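Local coordinates for protein 5-Carboxyvanillate Decarboxylase (Novosphingobium aromaticivorans, PDB 4QRN) that probably removes a carboxyl group from 5-carboxyvanillate, working as a manganese-binding member of the amidohydrolase family, at residues Q25-G30 and D100-D105; R163-G168 and R198-V203; P211-D216 and F232-E237; G327-M332 and K359-Q364. All coordinates share one frame; numbering follows the deposited sequence.

Overall arrangement
The four contacts sit at different depths of an amidohydrolase-type barrel of parallel strands and surrounding helices, and none touches another. Contact 3 is the buried one, beside the manganese ion and the bound nitrobenzoate, and joins its segments through apolar packing and one bridging water. Contacts 1, 2 and 4 are partly buried. In contact 1 the chain before the first strand lies on the end of helix 93-101, mainly through backbone and water bonds. Contact 2 pairs two neighbouring outer helices by aliphatic side chains and a histidine-carboxylate bond. Contact 4 ties the turn before strand 331-332 to helix 356-370 with a two-carboxylate salt bridge, and the strand itself packs on a phenylalanine.

Contact 1 (Q25-G30 and D100-D105); sequences QDLKTG and DATGID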
# COMPACT_ATOMS: atom_id res chain seq x y z
N GLN A 25 16.65 -1.92 -31.40
CA GLN A 25 16.87 -2.67 -30.18
C GLN A 25 18.10 -2.13 -29.47
O GLN A 25 18.32 -2.46 -28.31
CB GLN A 25 17.05 -4.16 -30.49
CG GLN A 25 15.78 -4.80 -31.04
CD GLN A 25 14.62 -4.68 -30.08
OE1 GLN A 25 14.63 -5.26 -29.00
NE2 GLN A 25 13.62 -3.90 -30.46
N ASP A 26 18.92 -1.33 -30.15
CA ASP A 26 20.13 -0.80 -29.53
C ASP A 26 19.80 0.00 -28.27
O ASP A 26 18.89 0.84 -28.25
CB ASP A 26 20.88 0.12 -30.48
CG ASP A 26 21.39 -0.59 -31.73
OD1 ASP A 26 21.40 -1.84 -31.78
OD2 ASP A 26 21.79 0.14 -32.67
N LEU A 27 20.54 -0.24 -27.21
CA LEU A 27 20.48 0.60 -26.02
C LEU A 27 21.91 0.97 -25.77
O LEU A 27 22.72 0.12 -25.37
CB LEU A 27 19.92 -0.21 -24.86
CG LEU A 27 18.41 -0.44 -24.89
CD1 LEU A 27 18.03 -1.43 -23.83
CD2 LEU A 27 17.67 0.87 -24.65
N LYS A 28 22.24 2.24 -26.02
CA LYS A 28 23.64 2.64 -26.07
C LYS A 28 23.98 3.51 -24.89
O LYS A 28 23.22 4.40 -24.52
CB LYS A 28 23.91 3.45 -27.35
CG LYS A 28 23.49 2.76 -28.63
CD LYS A 28 23.78 3.67 -29.82
CE LYS A 28 23.32 3.05 -31.12
NZ LYS A 28 23.60 3.96 -32.27
N THR A 29 25.14 3.27 -24.31
CA THR A 29 25.75 4.26 -23.42
C THR A 29 26.20 5.48 -24.20
O THR A 29 26.32 5.44 -25.43
CB THR A 29 26.92 3.65 -22.65
OG1 THR A 29 27.87 3.16 -23.60
CG2 THR A 29 26.43 2.48 -21.76
N GLY A 30 26.42 6.58 -23.49
CA GLY A 30 27.03 7.76 -24.07
C GLY A 30 26.12 8.95 -24.23
O GLY A 30 26.60 10.02 -24.61
N ASP A 100 26.23 -1.88 -20.02
CA ASP A 100 26.47 -1.48 -21.40
C ASP A 100 25.35 -2.02 -22.30
O ASP A 100 24.88 -1.35 -23.22
CB ASP A 100 27.82 -2.00 -21.88
CG ASP A 100 29.01 -1.25 -21.26
OD1 ASP A 100 28.84 -0.14 -20.71
OD2 ASP A 100 30.15 -1.77 -21.39
N ALA A 101 24.92 -3.26 -22.06
CA ALA A 101 23.90 -3.90 -22.89
C ALA A 101 22.52 -3.28 -22.76
O ALA A 101 21.65 -3.54 -23.59
CB ALA A 101 23.84 -5.39 -22.58
N THR A 102 22.31 -2.49 -21.71
CA THR A 102 21.02 -1.82 -21.53
C THR A 102 21.16 -0.30 -21.53
O THR A 102 20.24 0.42 -21.14
CB THR A 102 20.31 -2.32 -20.26
OG1 THR A 102 21.19 -2.25 -19.12
CG2 THR A 102 19.78 -3.72 -20.47
N GLY A 103 22.30 0.20 -21.99
CA GLY A 103 22.47 1.63 -22.12
C GLY A 103 22.54 2.40 -20.81
O GLY A 103 22.26 3.60 -20.80
N ILE A 104 22.88 1.71 -19.72
CA ILE A 104 22.95 2.36 -18.42
C ILE A 104 24.33 2.97 -18.23
O ILE A 104 25.35 2.27 -18.17
CB ILE A 104 22.59 1.39 -17.27
CG1 ILE A 104 21.19 0.80 -17.47
CG2 ILE A 104 22.74 2.10 -15.93
CD1 ILE A 104 20.08 1.83 -17.69
N ASP A 105 24.37 4.30 -18.17
CA ASP A 105 25.64 5.03 -18.04
C ASP A 105 26.23 4.96 -16.65
O ASP A 105 27.44 4.81 -16.50
CB ASP A 105 25.43 6.47 -18.49
CG ASP A 105 25.09 6.55 -19.95
OD1 ASP A 105 26.01 6.29 -20.76
OD2 ASP A 105 23.91 6.82 -20.30
O HOH W 1 23.19 6.74 -22.92
O HOH W 2 26.14 0.47 -25.00
O HOH W 3 29.84 2.10 -22.08
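The carboxylate of Asp105 is gripped at both oxygens. OD1 accepts the backbone N-H of Gly30 on its syn lone pair, with 2.8 Å between Gly30 N and Asp105 OD1 and 165° at the hydrogen, while OD2 is shared by Arg37 N and water 1. Gly103, at positive phi, is the C-prime residue of the Schellman motif that ends helix 93-101, and the N-terminal loop 25-30 runs across this turn. The two chains pass so close that Lys28 C lies 3.7 Å from Gly103 CA; a side chain on that glycine would press against the Leu27-Lys28 peptide. Leu27 packs its CB 3.6 Å from Thr102 C, and its side chain also touches helix 343-350.

Waters fill in the polar links. Water 1 donates to Lys28 O at 2.8 Å and to Asp105 OD2 at 2.7 Å. Water 2 takes the N-H of Thr29 and donates to Asp100 O, a carbonyl near the helix end. Thr29 holds OG1 between its backbone N and carbonyl carbon (chi1 58°), which sets OG1 2.7 Å from water 3. The same water, hydrogen-bonded to Thr29 OG1, donates to Asp100 OD1, an oxygen engaged besides in a salt bridge with Arg146. Methyl CG2 of Thr29 meets the same acid, 3.7 Å from Asp100 OD1.

Contact 2 (R163-G168 and R198-V203); sequences REIHRG and RALVEV
Ile165 and His166 face Ala199 and Val203 across two helical segments that run nearly parallel, with axes 9.0 Å apart at closest approach and N-to-C directions 22° apart. The backbones come nearest at Ile165 and Ala199, whose CA atoms are 6.5 Å apart. Ile165 points toward helix 194-203: its CD1 rests 3.9 Å from Ala199 CB and also reaches Leu200 CG, while its CG2 branch lies 3.7 Å from Val203 CG2. The small methyl of Ala199 thus sits against both branches of the isoleucine.

These helices, 158-170 and 194-203, are neighbours in the outer layer of the amidohydrolase barrel, and strand 177-179 lies beneath them, where Ile177 is touched by both Ile165 and Leu200. On the far flank of helix 158-170, Arg167 grips Glu164 side-on with NE and NH1 and makes a second salt bridge to Asp134 of helix 122-142.

Nearer the surface His166 reaches across to helix 194-203. Its CG stands anti to the carbonyl carbon (chi1 -83°), which brings the ring to Glu202 and Val203. NE2 donates close to the ring plane to the anti lone pair of Glu202 OE1, with 2.7 Å from His166 NE2 to Glu202 OE1 and 160° at the hydrogen. The carboxylate nearby might favour a protonated imidazole. Val203 CG1 lies over one ring face in a CH-pi contact, 3.4 Å from His166 ND1. With an alanine here, Glu202 would probably lose its mate and Val203 the ring it packs on.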
# COMPACT_ATOMS: atom_id res chain seq x y z
N ARG A 163 29.33 7.66 12.59
CA ARG A 163 30.74 7.72 12.18
C ARG A 163 30.94 7.17 10.77
O ARG A 163 31.76 7.71 10.02
CB ARG A 163 31.65 6.97 13.17
CG ARG A 163 31.65 7.60 14.55
CD ARG A 163 32.69 7.02 15.50
NE ARG A 163 32.58 5.58 15.79
CZ ARG A 163 31.86 5.04 16.78
NH1 ARG A 163 31.08 5.78 17.55
NH2 ARG A 163 31.90 3.73 16.97
N GLU A 164 30.19 6.13 10.42
CA GLU A 164 30.33 5.51 9.11
C GLU A 164 29.71 6.37 7.99
O GLU A 164 30.20 6.35 6.85
CB GLU A 164 29.73 4.10 9.14
CG GLU A 164 30.11 3.24 7.93
CD GLU A 164 31.57 2.74 7.93
OE1 GLU A 164 32.41 3.21 8.74
OE2 GLU A 164 31.87 1.86 7.09
N ILE A 165 28.65 7.12 8.31
CA ILE A 165 28.11 8.10 7.38
C ILE A 165 29.20 9.14 7.07
O ILE A 165 29.44 9.47 5.90
CB ILE A 165 26.87 8.75 7.99
CG1 ILE A 165 25.71 7.74 7.99
CG2 ILE A 165 26.48 10.04 7.24
CD1 ILE A 165 24.58 8.12 8.92
N HIS A 166 29.89 9.63 8.10
CA HIS A 166 30.98 10.56 7.88
C HIS A 166 32.13 9.93 7.11
O HIS A 166 32.67 10.56 6.20
CB HIS A 166 31.44 11.12 9.22
CG HIS A 166 30.60 12.27 9.66
ND1 HIS A 166 30.80 13.55 9.18
CD2 HIS A 166 29.56 12.34 10.53
CE1 HIS A 166 29.91 14.36 9.73
NE2 HIS A 166 29.15 13.65 10.55
N ARG A 167 32.50 8.70 7.44
CA ARG A 167 33.61 8.06 6.75
C ARG A 167 33.27 7.86 5.27
O ARG A 167 34.09 8.10 4.39
CB ARG A 167 33.97 6.73 7.40
CG ARG A 167 35.25 6.14 6.86
CD ARG A 167 35.62 4.84 7.55
NE ARG A 167 34.83 3.68 7.12
CZ ARG A 167 35.21 2.79 6.19
NH1 ARG A 167 34.42 1.77 5.93
NH2 ARG A 167 36.36 2.93 5.52
N GLY A 168 32.04 7.44 4.99
CA GLY A 168 31.63 7.24 3.61
C GLY A 168 31.67 8.53 2.81
O GLY A 168 32.15 8.56 1.68
N ARG A 198 21.30 13.10 12.61
CA ARG A 198 22.24 14.19 12.87
C ARG A 198 23.40 14.11 11.88
O ARG A 198 23.83 15.13 11.31
CB ARG A 198 22.75 14.14 14.30
CG ARG A 198 21.70 14.60 15.33
CD ARG A 198 21.51 16.11 15.43
NE ARG A 198 22.72 16.74 15.95
CZ ARG A 198 23.07 16.74 17.23
NH1 ARG A 198 22.25 16.25 18.15
NH2 ARG A 198 24.24 17.26 17.59
N ALA A 199 23.92 12.91 11.65
CA ALA A 199 25.06 12.74 10.76
C ALA A 199 24.70 13.04 9.31
O ALA A 199 25.48 13.66 8.60
CB ALA A 199 25.64 11.33 10.90
N LEU A 200 23.53 12.58 8.86
CA LEU A 200 23.09 12.86 7.49
C LEU A 200 22.98 14.35 7.23
O LEU A 200 23.37 14.82 6.17
CB LEU A 200 21.73 12.19 7.22
CG LEU A 200 21.79 10.67 7.09
CD1 LEU A 200 20.38 10.07 7.24
CD2 LEU A 200 22.41 10.32 5.76
N VAL A 201 22.48 15.09 8.22
CA VAL A 201 22.37 16.53 8.03
C VAL A 201 23.77 17.17 8.05
O VAL A 201 24.04 18.09 7.28
CB VAL A 201 21.43 17.12 9.09
CG1 VAL A 201 21.54 18.66 9.17
CG2 VAL A 201 19.98 16.65 8.81
N GLU A 202 24.67 16.67 8.91
CA GLU A 202 26.05 17.18 8.94
C GLU A 202 26.77 17.02 7.60
O GLU A 202 27.47 17.92 7.15
CB GLU A 202 26.84 16.49 10.04
CG GLU A 202 26.44 16.94 11.44
CD GLU A 202 26.88 16.02 12.57
OE1 GLU A 202 27.52 14.98 12.31
OE2 GLU A 202 26.58 16.36 13.73
N VAL A 203 26.62 15.86 6.96
CA VAL A 203 27.25 15.64 5.66
C VAL A 203 26.37 16.12 4.50
O VAL A 203 26.81 16.15 3.35
CB VAL A 203 27.66 14.15 5.42
CG1 VAL A 203 28.68 13.67 6.49
CG2 VAL A 203 26.45 13.24 5.36

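Contact 3 (P211-D216 and F232-E237); sequences PATSPD and FGFGVE. With 1DF (4-hydroxy-3-methoxy-5-nitrobenzoic acid), chain F.
Apolar packing holds Pro211 against Phe234: Pro211 CB lies 3.5 Å from Phe234 CG, and the two side chains cross at about a right angle. Around the same ring runs the backbone of the loop that follows strand 207-209, with Thr213 N 3.7 Å from Phe234 CE1 and Ala212 O near CD1. Phe234, one of the residues lining the ligand pocket, sits in the first turn of helix 233-248. Its CG is anti to the carbonyl carbon (chi1 -84°), which carries the ring alongside this loop and out to the bound 4-hydroxy-3-methoxy-5-nitrobenzoic acid. There Phe234 CE2 comes 3.7 Å from the ring carbon CO2 of the ligand, which meets the edge of the phenylalanine ring. Close packing continues at Glu237, whose CG, anti to the backbone N (chi1 164°), lies 3.4 Å from Ala212 O; the bend at the next bond turns the carboxylate so that OE1 lies 3.5 Å from Pro215 CD.

The polar link between the segments is a water bridge. Water 4 donates to Glu237 OE1 at 2.7 Å and is hydrogen-bonded to Ser214 OG at 2.7 Å. Beyond the two segments Tyr187 OH meets OE1, while Ser181 OG and the backbone N of His182 meet OE2.

Pro211 follows His210, a manganese ligand, and Arg274 of the second subunit both packs on Phe234 and hydrogen-bonds to the inhibitor. The chemistry therefore divides: the buried carboxylate of Glu237 has polar partners at both oxygens, whereas Phe234 offers the ligand a carbon edge, an apolar contact that shapes the pocket wall.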
# COMPACT_ATOMS: atom_id res chain seq x y z
N PRO A 211 13.35 -1.15 0.71
CA PRO A 211 12.55 -2.14 1.43
C PRO A 211 13.37 -3.23 2.10
O PRO A 211 14.54 -3.51 1.80
CB PRO A 211 11.69 -2.77 0.32
CG PRO A 211 11.58 -1.72 -0.74
CD PRO A 211 12.95 -1.03 -0.71
N ALA A 212 12.67 -3.90 3.00
CA ALA A 212 13.06 -5.17 3.58
C ALA A 212 11.78 -5.94 3.79
O ALA A 212 10.68 -5.39 3.78
CB ALA A 212 13.80 -4.97 4.92
N THR A 213 11.93 -7.24 4.01
CA THR A 213 10.83 -8.00 4.55
C THR A 213 10.36 -7.41 5.88
O THR A 213 11.16 -6.86 6.65
CB THR A 213 11.24 -9.48 4.77
OG1 THR A 213 12.48 -9.56 5.49
CG2 THR A 213 11.38 -10.20 3.45
N SER A 214 9.07 -7.55 6.14
CA SER A 214 8.50 -7.10 7.39
C SER A 214 9.10 -7.87 8.55
O SER A 214 9.53 -9.02 8.40
CB SER A 214 7.00 -7.37 7.36
OG SER A 214 6.33 -6.64 6.35
N PRO A 215 9.12 -7.26 9.74
CA PRO A 215 9.55 -8.00 10.93
C PRO A 215 8.55 -9.08 11.32
O PRO A 215 7.41 -9.11 10.83
CB PRO A 215 9.67 -6.90 11.99
CG PRO A 215 8.65 -5.87 11.57
CD PRO A 215 8.66 -5.89 10.06
N ASP A 216 8.97 -9.97 12.20
CA ASP A 216 8.13 -11.07 12.63
C ASP A 216 6.81 -10.58 13.23
O ASP A 216 5.82 -11.31 13.19
CB ASP A 216 8.88 -11.94 13.64
CG ASP A 216 9.86 -12.91 13.00
OD1 ASP A 216 9.97 -12.97 11.77
OD2 ASP A 216 10.53 -13.64 13.75
N PHE A 232 4.45 -7.09 -2.59
CA PHE A 232 3.49 -6.41 -1.73
C PHE A 232 4.08 -6.01 -0.39
O PHE A 232 4.03 -4.84 -0.01
CB PHE A 232 2.25 -7.31 -1.52
CG PHE A 232 1.19 -6.67 -0.69
CD1 PHE A 232 0.35 -5.70 -1.23
CD2 PHE A 232 1.04 -7.00 0.66
CE1 PHE A 232 -0.63 -5.10 -0.45
CE2 PHE A 232 0.06 -6.42 1.43
CZ PHE A 232 -0.75 -5.44 0.87
N GLY A 233 4.66 -6.96 0.34
CA GLY A 233 5.14 -6.68 1.67
C GLY A 233 6.24 -5.64 1.69
O GLY A 233 6.32 -4.83 2.62
N PHE A 234 7.11 -5.62 0.68
CA PHE A 234 8.13 -4.57 0.60
C PHE A 234 7.49 -3.18 0.65
O PHE A 234 7.99 -2.28 1.33
CB PHE A 234 8.94 -4.72 -0.69
CG PHE A 234 10.09 -5.71 -0.63
CD1 PHE A 234 10.23 -6.65 0.39
CD2 PHE A 234 11.05 -5.67 -1.64
CE1 PHE A 234 11.33 -7.53 0.38
CE2 PHE A 234 12.13 -6.55 -1.65
CZ PHE A 234 12.27 -7.48 -0.63
N GLY A 235 6.42 -2.98 -0.13
CA GLY A 235 5.77 -1.68 -0.19
C GLY A 235 5.06 -1.32 1.10
O GLY A 235 5.03 -0.16 1.48
N VAL A 236 4.47 -2.31 1.76
CA VAL A 236 3.83 -2.08 3.05
C VAL A 236 4.88 -1.61 4.05
O VAL A 236 4.71 -0.59 4.73
CB VAL A 236 3.15 -3.37 3.54
CG1 VAL A 236 2.73 -3.24 5.02
CG2 VAL A 236 1.94 -3.73 2.64
N GLU A 237 5.96 -2.38 4.17
CA GLU A 237 7.00 -2.10 5.15
C GLU A 237 7.60 -0.71 4.94
O GLU A 237 7.77 0.08 5.86
CB GLU A 237 8.07 -3.20 5.04
CG GLU A 237 9.40 -2.88 5.69
CD GLU A 237 9.40 -2.70 7.21
OE1 GLU A 237 8.47 -3.14 7.90
OE2 GLU A 237 10.40 -2.12 7.69
C1 1DF F . 13.78 -7.93 -4.72
CO1 1DF F . 13.40 -6.72 -5.21
CO2 1DF F . 14.80 -7.99 -3.74
CM1 1DF F . 14.14 -5.58 -4.75
CM2 1DF F . 15.58 -6.89 -3.44
OM 1DF F . 16.60 -6.90 -2.54
CZ 1DF F . 15.34 -5.66 -4.04
CC 1DF F . 13.11 -9.20 -5.12
CV 1DF F . 16.72 -8.05 -1.70
O1 1DF F . 12.60 -9.25 -6.32
O2 1DF F . 13.10 -10.14 -4.33
O3 1DF F . 16.15 -4.65 -3.92
N 1DF F . 13.42 -4.27 -4.88
O11 1DF F . 13.85 -3.25 -4.43
O22 1DF F . 12.24 -4.31 -5.36
O HOH W 4 6.07 -4.26 7.55

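Contact 4 (G327-M332 and K359-Q364); sequences GEDRVM and KKKFFQ
The last strand of the amidohydrolase barrel, 331-332, and the turn leading into it are tied to the C-terminal helix 356-370 by a salt-bridge network in which Lys361 joins Glu328 and Asp329. The lysine runs out fully extended beyond CG, and its ammonium donates to both acids: Lys361 NZ is 2.8 Å from Glu328 OE2, approached on the anti side and 20° out of the carboxylate plane, and 2.8 Å from Asp329 OD1, where the syn lone pair is used. The other oxygen of Glu328 is held by Thr358 OG1, which helps fix the turn of that carboxylate. A methionine in place of the lysine has no ammonium to donate, and would probably leave Glu328 OE2 and Asp329 OD1 without their shared partner and the turn less firmly tied to the helix.

Deeper in, Phe362 has CG anti to the backbone N (chi1 174°), which lays its ring along Val331 and Met332. Val331 O meets the ring edge, 3.8 Å from Phe362 CD1, and is itself hydrogen-bonded by Asn366 ND2. Val331 CG1 stands 4.3 Å from the same Phe362 CD1. Where the helix widens into a pi-type turn, a CA-H...O contact links the backbones, with Met332 CA 3.6 Å from Phe362 O.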
# COMPACT_ATOMS: atom_id res chain seq x y z
N GLY A 327 6.14 16.77 -8.25
CA GLY A 327 6.95 17.64 -9.09
C GLY A 327 7.91 16.81 -9.94
O GLY A 327 8.55 15.86 -9.47
N GLU A 328 8.05 17.20 -11.21
CA GLU A 328 8.92 16.44 -12.11
C GLU A 328 10.39 16.49 -11.73
O GLU A 328 11.15 15.64 -12.20
CB GLU A 328 8.73 16.88 -13.54
CG GLU A 328 9.24 18.25 -13.81
CD GLU A 328 9.21 18.62 -15.28
OE1 GLU A 328 8.50 17.94 -16.06
OE2 GLU A 328 9.90 19.58 -15.68
N ASP A 329 10.80 17.42 -10.88
CA ASP A 329 12.18 17.46 -10.41
C ASP A 329 12.47 16.43 -9.34
O ASP A 329 13.63 16.32 -8.93
CB ASP A 329 12.54 18.84 -9.81
CG ASP A 329 12.58 19.96 -10.81
OD1 ASP A 329 12.45 19.72 -12.02
OD2 ASP A 329 12.78 21.10 -10.34
N ARG A 330 11.45 15.72 -8.84
CA ARG A 330 11.60 14.92 -7.64
C ARG A 330 11.39 13.43 -7.90
O ARG A 330 11.28 12.65 -6.96
CB ARG A 330 10.66 15.42 -6.53
CG ARG A 330 10.93 16.87 -6.18
CD ARG A 330 10.18 17.30 -4.92
NE ARG A 330 10.76 16.73 -3.70
CZ ARG A 330 11.82 17.23 -3.06
NH1 ARG A 330 12.44 18.31 -3.53
NH2 ARG A 330 12.26 16.65 -1.96
N VAL A 331 11.38 13.04 -9.18
CA VAL A 331 11.15 11.65 -9.60
C VAL A 331 12.30 11.24 -10.53
O VAL A 331 12.56 11.92 -11.53
CB VAL A 331 9.79 11.51 -10.32
CG1 VAL A 331 9.56 10.08 -10.78
CG2 VAL A 331 8.67 12.02 -9.42
N MET A 332 12.95 10.13 -10.20
CA MET A 332 14.16 9.66 -10.87
C MET A 332 13.99 8.24 -11.38
O MET A 332 13.31 7.41 -10.78
CB MET A 332 15.32 9.66 -9.84
CG MET A 332 15.74 11.06 -9.44
SD MET A 332 16.92 11.08 -8.07
CE MET A 332 15.83 10.76 -6.68
N LYS A 359 12.08 14.22 -19.70
CA LYS A 359 12.72 12.92 -19.79
C LYS A 359 14.18 12.99 -19.32
O LYS A 359 14.68 12.07 -18.67
CB LYS A 359 12.55 12.35 -21.20
CG LYS A 359 12.96 10.90 -21.39
CD LYS A 359 12.58 10.37 -22.76
CE LYS A 359 11.09 10.10 -22.91
NZ LYS A 359 10.73 9.95 -24.36
N LYS A 360 14.88 14.07 -19.68
CA LYS A 360 16.26 14.25 -19.24
C LYS A 360 16.36 14.46 -17.72
O LYS A 360 17.30 13.96 -17.10
CB LYS A 360 16.93 15.41 -20.01
CG LYS A 360 18.33 15.69 -19.56
CD LYS A 360 19.00 16.73 -20.44
CE LYS A 360 20.48 16.86 -20.09
NZ LYS A 360 21.17 17.91 -20.92
N LYS A 361 15.41 15.17 -17.12
CA LYS A 361 15.37 15.25 -15.66
C LYS A 361 15.21 13.86 -15.04
O LYS A 361 15.92 13.49 -14.11
CB LYS A 361 14.21 16.14 -15.20
CG LYS A 361 14.41 17.61 -15.53
CD LYS A 361 13.20 18.41 -15.02
CE LYS A 361 13.35 19.90 -15.27
NZ LYS A 361 12.24 20.65 -14.60
N PHE A 362 14.23 13.10 -15.56
CA PHE A 362 13.91 11.77 -15.06
C PHE A 362 15.12 10.83 -15.13
O PHE A 362 15.44 10.15 -14.15
CB PHE A 362 12.72 11.23 -15.88
CG PHE A 362 12.36 9.80 -15.57
CD1 PHE A 362 11.79 9.45 -14.35
CD2 PHE A 362 12.58 8.80 -16.51
CE1 PHE A 362 11.45 8.12 -14.08
CE2 PHE A 362 12.24 7.47 -16.23
CZ PHE A 362 11.67 7.15 -15.03
N PHE A 363 15.80 10.78 -16.27
CA PHE A 363 16.90 9.84 -16.44
C PHE A 363 18.23 10.29 -15.84
O PHE A 363 19.05 9.45 -15.47
CB PHE A 363 17.14 9.54 -17.92
CG PHE A 363 16.33 8.38 -18.46
CD1 PHE A 363 16.64 7.08 -18.10
CD2 PHE A 363 15.31 8.59 -19.39
CE1 PHE A 363 15.97 5.99 -18.68
CE2 PHE A 363 14.60 7.52 -19.94
CZ PHE A 363 14.96 6.22 -19.59
N GLN A 364 18.48 11.60 -15.84
CA GLN A 364 19.82 12.12 -15.57
C GLN A 364 19.87 13.24 -14.55
O GLN A 364 20.55 13.11 -13.54
CB GLN A 364 20.45 12.63 -16.87
CG GLN A 364 21.85 13.20 -16.64
CD GLN A 364 22.39 13.91 -17.86
OE1 GLN A 364 22.04 13.62 -19.01
NE2 GLN A 364 23.21 14.91 -17.62